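Local coordinates for hemolysin activator protein CdiB (Acinetobacter baumannii ACICU, PDB 6WIL) that probably secretes its partner toxin across the outer membrane as the two-partner (TpsB) transporter of a contact-dependent growth inhibition system, at residues N268-S274 with F286-Q292. Numbering follows the deposited sequence.
Sequences NRSYFIS and FSYNDYQ
Asn289 reaches across the hairpin with its side-chain amide: ND2 donates to Ser270 OG at 3.3 Å, the acceptor lying only 5° out of the amide plane. With CG anti to the backbone N (chi1 178°), this amide lies beside the neighbouring strand, and ND2 also comes to 3.0 Å from Tyr271 O. Further along the same face, the Tyr291 hydroxyl gives a weak hydrogen bond to Asn268 OD1 (2.8 Å), amide and ring planes being just 15° apart. In the other direction along this face, the Phe272 ring touches Ser287, Phe272 CE1 lying 4.1 Å from Ser287 CB.

The opposite face is more apolar at one end, where Ile273 CG2 packs 3.6 Å from Tyr288 CB and meets the tyrosine ring at its edge.

Between the two faces runs a regular antiparallel ladder, in which Arg269–Gln292, Tyr271–Asp290 and Ile273–Tyr288 are the hydrogen-bonded pairs; Tyr271 N to Asp290 O measures 2.8 Å. These are adjacent strands of the 16-stranded barrel, extended by strands 251-261 and 308-326.

Helix 8-27 covers the face of Ser270 and Asn289. Gln14 NE2 hydrogen-bonds to both Ser270 OG and Asn289 OD1, while Ser266 OG binds Asn268 OD1. The buried polar groups of this inward face thus pair with one another and with the helix, consistent with a plug seated in the barrel lumen through side-chain hydrogen bonds.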
ATOM      1  N   ASN A 268      12.444 -24.807  10.896  1.00 57.25           N
ATOM      2  CA  ASN A 268      12.814 -23.560  10.239  1.00 48.52           C
ATOM      3  C   ASN A 268      12.873 -22.419  11.242  1.00 49.71           C
ATOM      4  O   ASN A 268      12.020 -22.310  12.128  1.00 50.96           O
ATOM      5  CB  ASN A 268      11.823 -23.197   9.127  1.00 43.97           C
ATOM      6  CG  ASN A 268      11.391 -24.399   8.316  1.00 74.54           C
ATOM      7  OD1 ASN A 268      12.111 -24.861   7.429  1.00 81.93           O
ATOM      8  ND2 ASN A 268      10.204 -24.913   8.614  1.00 80.57           N
ATOM      9  N   ARG A 269      13.882 -21.567  11.086  1.00 42.62           N
ATOM     10  CA  ARG A 269      14.010 -20.336  11.850  1.00 45.85           C
ATOM     11  C   ARG A 269      14.218 -19.182  10.876  1.00 51.06           C
ATOM     12  O   ARG A 269      14.824 -19.354   9.815  1.00 34.02           O
ATOM     13  CB  ARG A 269      15.170 -20.416  12.863  1.00 61.25           C
ATOM     14  CG  ARG A 269      15.112 -21.632  13.797  1.00 76.54           C
ATOM     15  CD  ARG A 269      16.162 -21.544  14.910  1.00 89.71           C
ATOM     16  NE  ARG A 269      15.710 -22.165  16.156  1.00 85.55           N
ATOM     17  CZ  ARG A 269      16.231 -23.268  16.686  1.00 96.46           C
ATOM     18  NH1 ARG A 269      15.748 -23.750  17.823  1.00 85.91           N
ATOM     19  NH2 ARG A 269      17.244 -23.882  16.089  1.00 99.09           N
ATOM     20  N   SER A 270      13.705 -18.005  11.236  1.00 43.93           N
ATOM     21  CA  SER A 270      13.714 -16.868  10.321  1.00 44.84           C
ATOM     22  C   SER A 270      13.846 -15.561  11.091  1.00 45.19           C
ATOM     23  O   SER A 270      13.096 -15.320  12.041  1.00 41.53           O
ATOM     24  CB  SER A 270      12.439 -16.849   9.468  1.00 49.40           C
ATOM     25  OG  SER A 270      12.362 -15.671   8.686  1.00 59.77           O
ATOM     26  N   TYR A 271      14.789 -14.721  10.665  1.00 48.06           N
ATOM     27  CA  TYR A 271      15.011 -13.394  11.228  1.00 48.60           C
ATOM     28  C   TYR A 271      14.742 -12.352  10.150  1.00 47.59           C
ATOM     29  O   TYR A 271      15.234 -12.483   9.025  1.00 41.79           O
ATOM     30  CB  TYR A 271      16.446 -13.264  11.761  1.00 46.88           C
ATOM     31  CG  TYR A 271      16.816 -11.899  12.311  1.00 74.40           C
ATOM     32  CD1 TYR A 271      17.161 -10.849  11.462  1.00 87.24           C
ATOM     33  CD2 TYR A 271      16.850 -11.666  13.680  1.00 92.95           C
ATOM     34  CE1 TYR A 271      17.504  -9.606  11.960  1.00 85.15           C
ATOM     35  CE2 TYR A 271      17.198 -10.424  14.188  1.00 91.53           C
ATOM     36  CZ  TYR A 271      17.523  -9.400  13.324  1.00 91.56           C
ATOM     37  OH  TYR A 271      17.868  -8.167  13.824  1.00114.96           O
ATOM     38  N   PHE A 272      13.983 -11.312  10.499  1.00 47.53           N
ATOM     39  CA  PHE A 272      13.584 -10.275   9.552  1.00 41.51           C
ATOM     40  C   PHE A 272      13.663  -8.908  10.215  1.00 52.36           C
ATOM     41  O   PHE A 272      13.139  -8.715  11.316  1.00 42.29           O
ATOM     42  CB  PHE A 272      12.162 -10.522   9.035  1.00 40.27           C
ATOM     43  CG  PHE A 272      11.648  -9.448   8.116  1.00 47.92           C
ATOM     44  CD1 PHE A 272      11.957  -9.468   6.765  1.00 51.03           C
ATOM     45  CD2 PHE A 272      10.842  -8.428   8.599  1.00 59.89           C
ATOM     46  CE1 PHE A 272      11.479  -8.485   5.915  1.00 48.27           C
ATOM     47  CE2 PHE A 272      10.362  -7.443   7.754  1.00 46.61           C
ATOM     48  CZ  PHE A 272      10.680  -7.472   6.409  1.00 47.96           C
ATOM     49  N   ILE A 273      14.305  -7.960   9.538  1.00 36.16           N
ATOM     50  CA  ILE A 273      14.427  -6.590  10.020  1.00 49.82           C
ATOM     51  C   ILE A 273      14.031  -5.644   8.896  1.00 40.92           C
ATOM     52  O   ILE A 273      14.439  -5.829   7.744  1.00 38.25           O
ATOM     53  CB  ILE A 273      15.854  -6.285  10.520  1.00 40.69           C
ATOM     54  CG1 ILE A 273      16.048  -4.781  10.721  1.00 50.54           C
ATOM     55  CG2 ILE A 273      16.886  -6.837   9.558  1.00 45.88           C
ATOM     56  CD1 ILE A 273      17.396  -4.413  11.291  1.00 56.35           C
ATOM     57  N   SER A 274      13.232  -4.636   9.227  1.00 43.26           N
ATOM     58  CA  SER A 274      12.765  -3.661   8.252  1.00 31.59           C
ATOM     59  C   SER A 274      12.903  -2.265   8.838  1.00 39.60           C
ATOM     60  O   SER A 274      12.527  -2.032   9.992  1.00 36.12           O
ATOM     61  CB  SER A 274      11.313  -3.933   7.854  1.00 31.00           C
ATOM     62  OG  SER A 274      10.965  -3.208   6.688  1.00 58.79           O
ATOM     63  N   PHE A 286      14.665  -0.261   3.803  1.00 41.73           N
ATOM     64  CA  PHE A 286      15.584  -1.366   3.598  1.00 46.95           C
ATOM     65  C   PHE A 286      15.180  -2.501   4.521  1.00 41.03           C
ATOM     66  O   PHE A 286      14.642  -2.281   5.608  1.00 43.61           O
ATOM     67  CB  PHE A 286      17.055  -0.948   3.790  1.00 49.27           C
ATOM     68  CG  PHE A 286      17.528  -0.935   5.215  1.00 48.84           C
ATOM     69  CD1 PHE A 286      17.937  -2.104   5.839  1.00 66.74           C
ATOM     70  CD2 PHE A 286      17.632   0.259   5.910  1.00 64.42           C
ATOM     71  CE1 PHE A 286      18.388  -2.092   7.144  1.00 70.32           C
ATOM     72  CE2 PHE A 286      18.092   0.281   7.214  1.00 58.92           C
ATOM     73  CZ  PHE A 286      18.467  -0.898   7.834  1.00 72.17           C
ATOM     74  N   SER A 287      15.417  -3.723   4.063  1.00 40.81           N
ATOM     75  CA  SER A 287      15.040  -4.907   4.814  1.00 42.10           C
ATOM     76  C   SER A 287      16.109  -5.974   4.641  1.00 46.28           C
ATOM     77  O   SER A 287      16.929  -5.928   3.720  1.00 39.93           O
ATOM     78  CB  SER A 287      13.669  -5.443   4.376  1.00 43.79           C
ATOM     79  OG  SER A 287      13.575  -5.525   2.966  1.00 56.42           O
ATOM     80  N   TYR A 288      16.090  -6.939   5.553  1.00 48.24           N
ATOM     81  CA  TYR A 288      17.039  -8.041   5.537  1.00 41.96           C
ATOM     82  C   TYR A 288      16.344  -9.255   6.125  1.00 34.47           C
ATOM     83  O   TYR A 288      15.665  -9.145   7.150  1.00 40.37           O
ATOM     84  CB  TYR A 288      18.305  -7.687   6.327  1.00 43.47           C
ATOM     85  CG  TYR A 288      19.229  -8.851   6.627  1.00 49.45           C
ATOM     86  CD1 TYR A 288      20.207  -9.245   5.723  1.00 51.57           C
ATOM     87  CD2 TYR A 288      19.137  -9.539   7.831  1.00 41.26           C
ATOM     88  CE1 TYR A 288      21.059 -10.301   6.006  1.00 50.36           C
ATOM     89  CE2 TYR A 288      19.979 -10.592   8.122  1.00 49.37           C
ATOM     90  CZ  TYR A 288      20.938 -10.970   7.205  1.00 55.91           C
ATOM     91  OH  TYR A 288      21.778 -12.021   7.494  1.00 71.62           O
ATOM     92  N   ASN A 289      16.499 -10.401   5.469  1.00 43.56           N
ATOM     93  CA  ASN A 289      15.905 -11.645   5.931  1.00 46.05           C
ATOM     94  C   ASN A 289      16.975 -12.723   5.980  1.00 45.61           C
ATOM     95  O   ASN A 289      17.740 -12.889   5.026  1.00 43.38           O
ATOM     96  CB  ASN A 289      14.751 -12.084   5.024  1.00 42.42           C
ATOM     97  CG  ASN A 289      14.149 -13.405   5.456  1.00 62.91           C
ATOM     98  OD1 ASN A 289      14.175 -14.386   4.713  1.00 66.69           O
ATOM     99  ND2 ASN A 289      13.619 -13.442   6.673  1.00 58.10           N
ATOM    100  N   ASP A 290      17.025 -13.449   7.093  1.00 46.30           N
ATOM    101  CA  ASP A 290      17.910 -14.591   7.267  1.00 37.57           C
ATOM    102  C   ASP A 290      17.047 -15.812   7.541  1.00 49.12           C
ATOM    103  O   ASP A 290      16.224 -15.799   8.462  1.00 49.89           O
ATOM    104  CB  ASP A 290      18.902 -14.352   8.412  1.00 36.91           C
ATOM    105  CG  ASP A 290      20.124 -15.257   8.335  1.00 77.45           C
ATOM    106  OD1 ASP A 290      19.961 -16.482   8.151  1.00 77.73           O
ATOM    107  OD2 ASP A 290      21.254 -14.737   8.459  1.00 89.74           O
ATOM    108  N   TYR A 291      17.220 -16.854   6.733  1.00 37.20           N
ATOM    109  CA  TYR A 291      16.388 -18.046   6.817  1.00 50.55           C
ATOM    110  C   TYR A 291      17.269 -19.279   6.953  1.00 51.12           C
ATOM    111  O   TYR A 291      18.234 -19.444   6.200  1.00 47.14           O
ATOM    112  CB  TYR A 291      15.486 -18.168   5.587  1.00 42.75           C
ATOM    113  CG  TYR A 291      14.647 -19.422   5.568  1.00 43.81           C
ATOM    114  CD1 TYR A 291      13.570 -19.571   6.431  1.00 45.21           C
ATOM    115  CD2 TYR A 291      14.925 -20.452   4.682  1.00 50.09           C
ATOM    116  CE1 TYR A 291      12.800 -20.717   6.418  1.00 54.48           C
ATOM    117  CE2 TYR A 291      14.160 -21.600   4.660  1.00 50.75           C
ATOM    118  CZ  TYR A 291      13.100 -21.729   5.529  1.00 54.02           C
ATOM    119  OH  TYR A 291      12.337 -22.874   5.508  1.00 59.68           O
ATOM    120  N   GLN A 292      16.937 -20.140   7.910  1.00 51.45           N
ATOM    121  CA  GLN A 292      17.671 -21.374   8.147  1.00 48.41           C
ATOM    122  C   GLN A 292      16.692 -22.525   8.316  1.00 48.54           C
ATOM    123  O   GLN A 292      15.566 -22.339   8.785  1.00 50.53           O
ATOM    124  CB  GLN A 292      18.571 -21.271   9.383  1.00 37.11           C
ATOM    125  CG  GLN A 292      19.898 -20.589   9.113  1.00 58.26           C
ATOM    126  CD  GLN A 292      20.279 -19.600  10.197  1.00 78.26           C
ATOM    127  OE1 GLN A 292      19.443 -19.192  11.003  1.00 87.38           O
ATOM    128  NE2 GLN A 292      21.546 -19.200  10.215  1.00 69.78           N
TER